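Local coordinates for protein beta-galactosidase/beta-glucuronidase (Faecalibacterium prausnitzii L2-6, PDB 6MVF) that binds flavin mononucleotide and, as a family 2 glycoside hydrolase, probably cleaves beta-glucuronides, at residues P51-D61 with K305-T313; V532-C540 with G550-R561. All coordinates share one frame; numbering follows the deposited sequence.

Interaction 1 (P51-D61 with K305-T313); sequences PHTWNAVDGMD and KLYKGNALT
Met60 of the sugar-binding domain reaches into the first beta-alpha loop of the TIM barrel, where it meets Tyr307 and the backbone around it. That loop, 305-313, holds a classic beta bulge, with Lys308 and Gly309 both facing Lys305, and a type II' turn from Lys308 to Ala311. From CB, the Met60 chain heads toward the loop. Its chi1 of 76° sets CG between the backbone N and the carbonyl carbon, and brings Met60 CG to 3.9 Å from Tyr307 CD1. Met60 SD comes next, and takes a weak hydrogen bond from Tyr307 N at 3.3 Å. It also stands obliquely to the Tyr307 ring, a Met-aromatic contact. A bend at chi3 (79°) then turns the methyl toward the backbone of 305-309. Met60 CE ends 3.4 Å from Lys305 O and close to Gly309 N as well.

Ala56 O meets the same loop. It lies at the edge of the Tyr307 ring, and Ala56 O is 3.3 Å from Tyr307 CA in a CA-H...O contact and receives a weak bond from Gly309 N. The Tyr307 hydroxyl is hydrogen-bonded to Glu265 of the second subunit, so this side of the contact borders the subunit interface.

Thr53 OG1 accepts from Asn55 N at 3.0 Å, an ST turn, and also bonds to Gly157 O. With OG1 used there, the methyl is left for the barrel loop: Thr53 CG2 sits 3.7 Å from Asn310 OD1. At the other end of the loop Pro51 CB packs on Ala311 CB, 3.9 Å apart.

Interaction 2 (V532-C540 with G550-R561); sequences VWNMFDFGC and GRNNKGLVTIDR
This contact belongs to the end of the eighth TIM-barrel strand and the loop beyond it, where a short antiparallel pair, 538-540 with 551-552, brings the chain back on itself. Phe538 and Asn552 form the hydrogen-bonded pair: Phe538 N bonds to Asn552 O at 3.1 Å, and Asn552 N returns to Phe538 O at 2.9 Å. On the same face of the pair, Asn552 CB lies over the Phe538 ring, 3.6 Å from its centroid in a CH-pi contact. The Asn552 amide is turned only 13° from the ring plane. The peptide bond between Trp533 and Asn534 is cis, and Asn534 N bonds to Lys554 O.

Asp537 points its carboxylate into the returning chain. Its CG sits beside its own backbone N (chi1 -52°). Asp537 OD1 accepts from Gly555 N at 3.0 Å and also forms a salt bridge with Lys565, so this buried charge has both a backbone and a charged partner.

Arg561 lies flat on Phe536. Arg561 CZ is 3.7 Å from the Phe536 ring centroid, with the two planes 9° apart, a stacked cation-pi contact. Met535 CG lies over the opposite face, toward the rim. Arg561 NH1 bonds to Ile559 O at 3.0 Å, and NE forms a salt bridge with Asp320, so polar bonds hold the guanidinium in addition to the stack. An alanine in place of Arg561 would strip one face of the Phe536 ring and is likely to leave Asp320 without this charged mate. Val557 CG1 lies in plane at the edge of the same ring, while Val557 CG2 meets Met535 CE at 3.7 Å.

Overall arrangement
From the N terminus, the chain passes first through the sugar-binding domain, where residues 51-61 supply one half of interaction 1. The next 243 residues complete that domain, cross the following beta domain and enter the barrel. Residues 305-313 then close this long loop, tying the sugar-binding domain to the barrel. Interaction 2 comes later and closes a short loop of nine residues within the barrel domain. The two are in series, neither nested nor crossed. Their centres are 14 Å apart. They touch chiefly at Arg551, where Arg551 NE lies 2.9 Å from Met60 O, a probable hydrogen bond; Lys305 also packs on Ile559. Both also meet Glu265 of the second subunit.

Interaction 1 (P51-D61 with K305-T313)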
# COMPACT_ATOMS: atom_id res chain seq x y z
N PRO A 51 -10.90 8.22 18.08
CA PRO A 51 -11.35 7.83 19.43
C PRO A 51 -10.75 8.62 20.56
O PRO A 51 -9.56 8.92 20.52
CB PRO A 51 -10.90 6.36 19.54
CG PRO A 51 -9.96 6.14 18.43
CD PRO A 51 -10.40 7.06 17.33
N HIS A 52 -11.54 8.91 21.59
CA HIS A 52 -11.06 9.77 22.65
C HIS A 52 -11.68 9.41 23.99
O HIS A 52 -12.87 9.08 24.09
CB HIS A 52 -11.35 11.24 22.35
CG HIS A 52 -10.88 12.16 23.43
ND1 HIS A 52 -11.71 12.58 24.44
CD2 HIS A 52 -9.66 12.68 23.69
CE1 HIS A 52 -11.02 13.35 25.27
NE2 HIS A 52 -9.78 13.42 24.84
N THR A 53 -10.86 9.48 25.02
CA THR A 53 -11.35 9.51 26.39
C THR A 53 -10.56 10.55 27.16
O THR A 53 -9.36 10.70 26.95
CB THR A 53 -11.21 8.16 27.09
OG1 THR A 53 -11.57 8.32 28.48
CG2 THR A 53 -9.78 7.61 26.97
N TRP A 54 -11.24 11.27 28.05
CA TRP A 54 -10.51 12.19 28.92
C TRP A 54 -9.81 11.47 30.07
O TRP A 54 -9.05 12.11 30.81
CB TRP A 54 -11.45 13.30 29.42
CG TRP A 54 -12.62 12.84 30.27
CD1 TRP A 54 -12.58 12.45 31.60
CD2 TRP A 54 -13.98 12.72 29.86
NE1 TRP A 54 -13.85 12.08 32.02
CE2 TRP A 54 -14.72 12.23 30.97
CE3 TRP A 54 -14.66 12.95 28.65
CZ2 TRP A 54 -16.10 12.00 30.91
CZ3 TRP A 54 -16.02 12.73 28.59
CH2 TRP A 54 -16.73 12.25 29.72
N ASN A 55 -10.00 10.15 30.23
CA ASN A 55 -9.35 9.38 31.29
C ASN A 55 -8.15 8.59 30.79
O ASN A 55 -7.69 7.68 31.49
CB ASN A 55 -10.35 8.43 31.98
CG ASN A 55 -11.51 9.16 32.65
OD1 ASN A 55 -12.69 8.82 32.44
ND2 ASN A 55 -11.18 10.17 33.44
N ALA A 56 -7.62 8.92 29.61
CA ALA A 56 -6.57 8.10 29.00
C ALA A 56 -5.33 8.04 29.86
O ALA A 56 -4.59 7.05 29.81
CB ALA A 56 -6.21 8.65 27.63
N VAL A 57 -5.05 9.08 30.63
CA VAL A 57 -3.90 9.09 31.53
C VAL A 57 -4.33 8.92 32.99
O VAL A 57 -3.84 8.02 33.68
CB VAL A 57 -3.05 10.36 31.33
CG1 VAL A 57 -1.88 10.38 32.30
CG2 VAL A 57 -2.56 10.40 29.89
N ASP A 58 -5.26 9.75 33.48
CA ASP A 58 -5.53 9.67 34.92
C ASP A 58 -6.25 8.38 35.30
O ASP A 58 -6.20 7.97 36.47
CB ASP A 58 -6.28 10.92 35.41
CG ASP A 58 -7.72 11.03 34.88
OD1 ASP A 58 -8.12 10.22 34.01
OD2 ASP A 58 -8.45 11.95 35.34
N GLY A 59 -6.88 7.70 34.33
CA GLY A 59 -7.51 6.41 34.54
C GLY A 59 -6.54 5.27 34.77
O GLY A 59 -6.99 4.16 35.08
N MET A 60 -5.22 5.52 34.66
CA MET A 60 -4.24 4.46 34.89
C MET A 60 -2.87 4.94 35.37
O MET A 60 -1.92 4.14 35.38
CB MET A 60 -4.09 3.63 33.61
CG MET A 60 -3.27 4.26 32.49
SD MET A 60 -3.21 3.12 31.08
CE MET A 60 -4.81 3.40 30.33
N ASP A 61 -2.71 6.20 35.79
CA ASP A 61 -1.39 6.65 36.22
C ASP A 61 -1.19 6.51 37.73
O ASP A 61 -0.08 6.76 38.22
CB ASP A 61 -1.12 8.09 35.79
CG ASP A 61 -2.15 9.06 36.34
OD1 ASP A 61 -3.10 8.60 37.01
OD2 ASP A 61 -2.01 10.29 36.11
N LYS A 305 -5.14 0.31 26.85
CA LYS A 305 -3.72 0.21 26.49
C LYS A 305 -2.99 1.40 27.09
O LYS A 305 -3.58 2.46 27.29
CB LYS A 305 -3.55 0.18 24.97
CG LYS A 305 -2.26 -0.42 24.49
CD LYS A 305 -2.32 -0.57 22.95
CE LYS A 305 -1.01 -1.07 22.40
NZ LYS A 305 -1.11 -1.46 20.96
N LEU A 306 -1.68 1.22 27.36
CA LEU A 306 -0.88 2.17 28.11
C LEU A 306 -1.05 3.62 27.66
O LEU A 306 -0.62 3.99 26.56
CB LEU A 306 0.61 1.81 28.05
CG LEU A 306 1.50 2.69 28.96
CD1 LEU A 306 1.17 2.46 30.42
CD2 LEU A 306 2.97 2.43 28.73
N TYR A 307 -1.67 4.44 28.52
CA TYR A 307 -1.93 5.87 28.36
C TYR A 307 -2.76 6.19 27.12
O TYR A 307 -2.75 7.32 26.64
CB TYR A 307 -0.63 6.69 28.38
CG TYR A 307 0.13 6.45 29.66
CD1 TYR A 307 -0.52 6.48 30.89
CD2 TYR A 307 1.48 6.11 29.64
CE1 TYR A 307 0.16 6.22 32.05
CE2 TYR A 307 2.17 5.86 30.79
CZ TYR A 307 1.51 5.91 32.01
OH TYR A 307 2.20 5.64 33.18
N LYS A 308 -3.51 5.23 26.62
CA LYS A 308 -4.55 5.49 25.64
C LYS A 308 -5.94 5.37 26.24
O LYS A 308 -6.93 5.58 25.52
CB LYS A 308 -4.46 4.52 24.46
CG LYS A 308 -3.40 4.78 23.46
CD LYS A 308 -3.47 3.66 22.46
CE LYS A 308 -2.51 3.90 21.32
NZ LYS A 308 -3.10 3.38 20.04
N GLY A 309 -6.04 4.98 27.52
CA GLY A 309 -7.34 4.61 28.07
C GLY A 309 -7.91 3.44 27.30
O GLY A 309 -7.18 2.51 26.91
N ASN A 310 -9.21 3.50 27.02
CA ASN A 310 -9.88 2.54 26.15
C ASN A 310 -10.05 3.06 24.71
O ASN A 310 -10.85 2.51 23.94
CB ASN A 310 -11.23 2.15 26.74
CG ASN A 310 -12.13 3.34 26.98
OD1 ASN A 310 -11.77 4.48 26.67
ND2 ASN A 310 -13.31 3.09 27.54
N ALA A 311 -9.30 4.10 24.33
CA ALA A 311 -9.46 4.71 23.01
C ALA A 311 -8.45 4.08 22.03
O ALA A 311 -7.44 4.65 21.63
CB ALA A 311 -9.33 6.22 23.11
N LEU A 312 -8.78 2.85 21.63
CA LEU A 312 -7.90 2.00 20.85
C LEU A 312 -8.23 2.10 19.37
O LEU A 312 -9.37 2.36 18.97
CB LEU A 312 -7.99 0.54 21.31
CG LEU A 312 -7.04 0.06 22.42
CD1 LEU A 312 -7.05 0.90 23.71
CD2 LEU A 312 -7.31 -1.39 22.76
N THR A 313 -7.21 1.91 18.54
CA THR A 313 -7.44 1.85 17.11
C THR A 313 -7.70 0.41 16.68
O THR A 313 -7.54 -0.55 17.45
CB THR A 313 -6.24 2.43 16.36
OG1 THR A 313 -5.11 1.56 16.53
CG2 THR A 313 -5.89 3.80 16.91

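Interaction 2 (V532-C540 with G550-R561)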
# COMPACT_ATOMS: atom_id res chain seq x y z
N VAL A 532 -7.56 -17.35 31.84
CA VAL A 532 -6.61 -16.59 32.65
C VAL A 532 -7.11 -15.17 32.84
O VAL A 532 -7.40 -14.46 31.87
CB VAL A 532 -5.23 -16.56 31.98
CG1 VAL A 532 -4.30 -15.57 32.72
CG2 VAL A 532 -4.66 -17.96 31.92
N TRP A 533 -7.20 -14.74 34.09
CA TRP A 533 -7.31 -13.33 34.39
C TRP A 533 -5.88 -12.86 34.65
O TRP A 533 -5.25 -13.29 35.61
CB TRP A 533 -8.22 -13.08 35.59
CG TRP A 533 -8.61 -11.64 35.75
CD1 TRP A 533 -8.08 -10.73 36.63
CD2 TRP A 533 -9.60 -10.93 35.01
NE1 TRP A 533 -8.70 -9.52 36.49
CE2 TRP A 533 -9.63 -9.61 35.50
CE3 TRP A 533 -10.49 -11.30 34.00
CZ2 TRP A 533 -10.49 -8.65 34.99
CZ3 TRP A 533 -11.35 -10.34 33.50
CH2 TRP A 533 -11.35 -9.03 34.01
N ASN A 534 -5.33 -12.05 33.75
CA ASN A 534 -5.95 -11.53 32.52
C ASN A 534 -4.82 -11.61 31.46
O ASN A 534 -3.67 -11.87 31.82
CB ASN A 534 -6.48 -10.09 32.77
CG ASN A 534 -7.19 -9.48 31.56
OD1 ASN A 534 -6.55 -9.06 30.60
ND2 ASN A 534 -8.51 -9.38 31.63
N MET A 535 -5.12 -11.43 30.17
CA MET A 535 -4.07 -11.48 29.15
C MET A 535 -3.05 -10.37 29.36
O MET A 535 -1.84 -10.60 29.25
CB MET A 535 -4.66 -11.37 27.74
CG MET A 535 -3.63 -11.49 26.64
SD MET A 535 -2.80 -13.11 26.52
CE MET A 535 -1.51 -12.76 25.32
N PHE A 536 -3.53 -9.16 29.62
CA PHE A 536 -2.71 -7.98 29.77
C PHE A 536 -3.01 -7.34 31.11
O PHE A 536 -4.17 -7.33 31.53
CB PHE A 536 -2.97 -6.95 28.67
CG PHE A 536 -2.93 -7.50 27.29
CD1 PHE A 536 -1.71 -7.80 26.69
CD2 PHE A 536 -4.10 -7.71 26.59
CE1 PHE A 536 -1.66 -8.32 25.40
CE2 PHE A 536 -4.07 -8.24 25.29
CZ PHE A 536 -2.85 -8.55 24.69
N ASP A 537 -1.97 -6.82 31.78
CA ASP A 537 -2.17 -5.79 32.78
C ASP A 537 -3.18 -4.77 32.24
O ASP A 537 -3.22 -4.48 31.04
CB ASP A 537 -0.85 -5.10 33.11
CG ASP A 537 0.30 -6.08 33.48
OD1 ASP A 537 0.07 -7.14 34.09
OD2 ASP A 537 1.47 -5.75 33.16
N PHE A 538 -4.03 -4.23 33.11
CA PHE A 538 -5.02 -3.26 32.67
C PHE A 538 -5.18 -2.20 33.75
O PHE A 538 -4.72 -2.38 34.89
CB PHE A 538 -6.36 -3.94 32.31
CG PHE A 538 -7.00 -4.72 33.45
CD1 PHE A 538 -6.67 -6.04 33.69
CD2 PHE A 538 -7.95 -4.13 34.27
CE1 PHE A 538 -7.25 -6.75 34.72
CE2 PHE A 538 -8.54 -4.85 35.28
CZ PHE A 538 -8.19 -6.15 35.51
N GLY A 539 -5.84 -1.09 33.41
CA GLY A 539 -5.93 0.06 34.30
C GLY A 539 -7.06 -0.01 35.32
O GLY A 539 -8.22 -0.25 34.97
N CYS A 540 -6.71 0.16 36.60
CA CYS A 540 -7.72 0.35 37.65
C CYS A 540 -7.25 1.45 38.59
O CYS A 540 -6.37 1.22 39.42
CB CYS A 540 -8.01 -0.93 38.44
SG CYS A 540 -9.54 -0.71 39.46
N GLY A 550 -2.43 2.16 40.29
CA GLY A 550 -3.28 2.33 39.12
C GLY A 550 -3.53 1.10 38.26
O GLY A 550 -4.13 1.24 37.18
N ARG A 551 -3.11 -0.09 38.69
CA ARG A 551 -3.03 -1.21 37.77
C ARG A 551 -3.49 -2.51 38.41
O ARG A 551 -3.23 -2.76 39.59
CB ARG A 551 -1.59 -1.41 37.26
CG ARG A 551 -0.93 -0.17 36.68
CD ARG A 551 -1.55 0.20 35.36
NE ARG A 551 -1.02 1.47 34.90
CZ ARG A 551 0.18 1.65 34.35
NH1 ARG A 551 1.01 0.63 34.19
NH2 ARG A 551 0.56 2.87 33.98
N ASN A 552 -4.13 -3.34 37.61
CA ASN A 552 -4.14 -4.77 37.84
C ASN A 552 -2.98 -5.38 37.04
O ASN A 552 -2.91 -5.20 35.81
CB ASN A 552 -5.48 -5.37 37.43
CG ASN A 552 -5.62 -6.83 37.84
OD1 ASN A 552 -4.87 -7.68 37.37
ND2 ASN A 552 -6.60 -7.13 38.69
N ASN A 553 -2.06 -6.04 37.72
CA ASN A 553 -0.86 -6.58 37.10
C ASN A 553 -0.86 -8.11 37.07
O ASN A 553 0.18 -8.76 37.22
CB ASN A 553 0.40 -6.05 37.80
CG ASN A 553 0.70 -4.59 37.45
OD1 ASN A 553 0.81 -4.21 36.27
ND2 ASN A 553 0.82 -3.76 38.48
N LYS A 554 -2.04 -8.69 36.86
CA LYS A 554 -2.19 -10.13 36.70
C LYS A 554 -2.02 -10.56 35.25
O LYS A 554 -2.40 -11.69 34.90
CB LYS A 554 -3.55 -10.59 37.24
CG LYS A 554 -3.80 -10.23 38.69
CD LYS A 554 -4.85 -11.13 39.36
CE LYS A 554 -5.16 -10.67 40.80
NZ LYS A 554 -5.92 -9.37 40.83
N GLY A 555 -1.44 -9.70 34.41
CA GLY A 555 -1.32 -10.01 32.99
C GLY A 555 -0.25 -11.06 32.71
O GLY A 555 0.73 -11.22 33.44
N LEU A 556 -0.47 -11.81 31.64
CA LEU A 556 0.60 -12.60 31.06
C LEU A 556 1.52 -11.74 30.22
O LEU A 556 2.64 -12.15 29.92
CB LEU A 556 0.03 -13.74 30.21
CG LEU A 556 -0.96 -14.73 30.82
CD1 LEU A 556 -1.69 -15.55 29.73
CD2 LEU A 556 -0.25 -15.65 31.80
N VAL A 557 1.05 -10.54 29.86
CA VAL A 557 1.74 -9.59 28.99
C VAL A 557 1.51 -8.21 29.60
O VAL A 557 0.48 -7.97 30.25
CB VAL A 557 1.20 -9.67 27.54
CG1 VAL A 557 1.88 -8.67 26.62
CG2 VAL A 557 1.38 -11.08 26.99
N THR A 558 2.47 -7.30 29.40
CA THR A 558 2.36 -5.97 30.00
C THR A 558 1.34 -5.11 29.25
O THR A 558 0.90 -5.42 28.14
CB THR A 558 3.71 -5.26 30.03
OG1 THR A 558 4.29 -5.27 28.72
CG2 THR A 558 4.64 -5.92 31.06
N ILE A 559 0.99 -3.99 29.89
CA ILE A 559 -0.13 -3.16 29.45
C ILE A 559 0.20 -2.41 28.16
O ILE A 559 -0.70 -1.99 27.43
CB ILE A 559 -0.52 -2.23 30.60
CG1 ILE A 559 -1.89 -1.63 30.38
CG2 ILE A 559 0.54 -1.17 30.81
CD1 ILE A 559 -2.27 -0.61 31.42
N ASP A 560 1.47 -2.22 27.85
CA ASP A 560 1.89 -1.62 26.60
C ASP A 560 2.05 -2.65 25.48
O ASP A 560 2.51 -2.31 24.39
CB ASP A 560 3.19 -0.83 26.83
CG ASP A 560 4.31 -1.70 27.41
OD1 ASP A 560 4.28 -2.94 27.23
OD2 ASP A 560 5.23 -1.13 28.05
N ARG A 561 1.67 -3.91 25.74
CA ARG A 561 1.74 -5.04 24.82
C ARG A 561 3.15 -5.41 24.43
O ARG A 561 3.33 -6.20 23.52
CB ARG A 561 0.91 -4.80 23.55
CG ARG A 561 -0.55 -5.23 23.66
CD ARG A 561 -1.27 -4.57 24.86
NE ARG A 561 -2.72 -4.73 24.84
CZ ARG A 561 -3.51 -4.36 25.85
NH1 ARG A 561 -3.00 -3.82 26.95
NH2 ARG A 561 -4.83 -4.54 25.76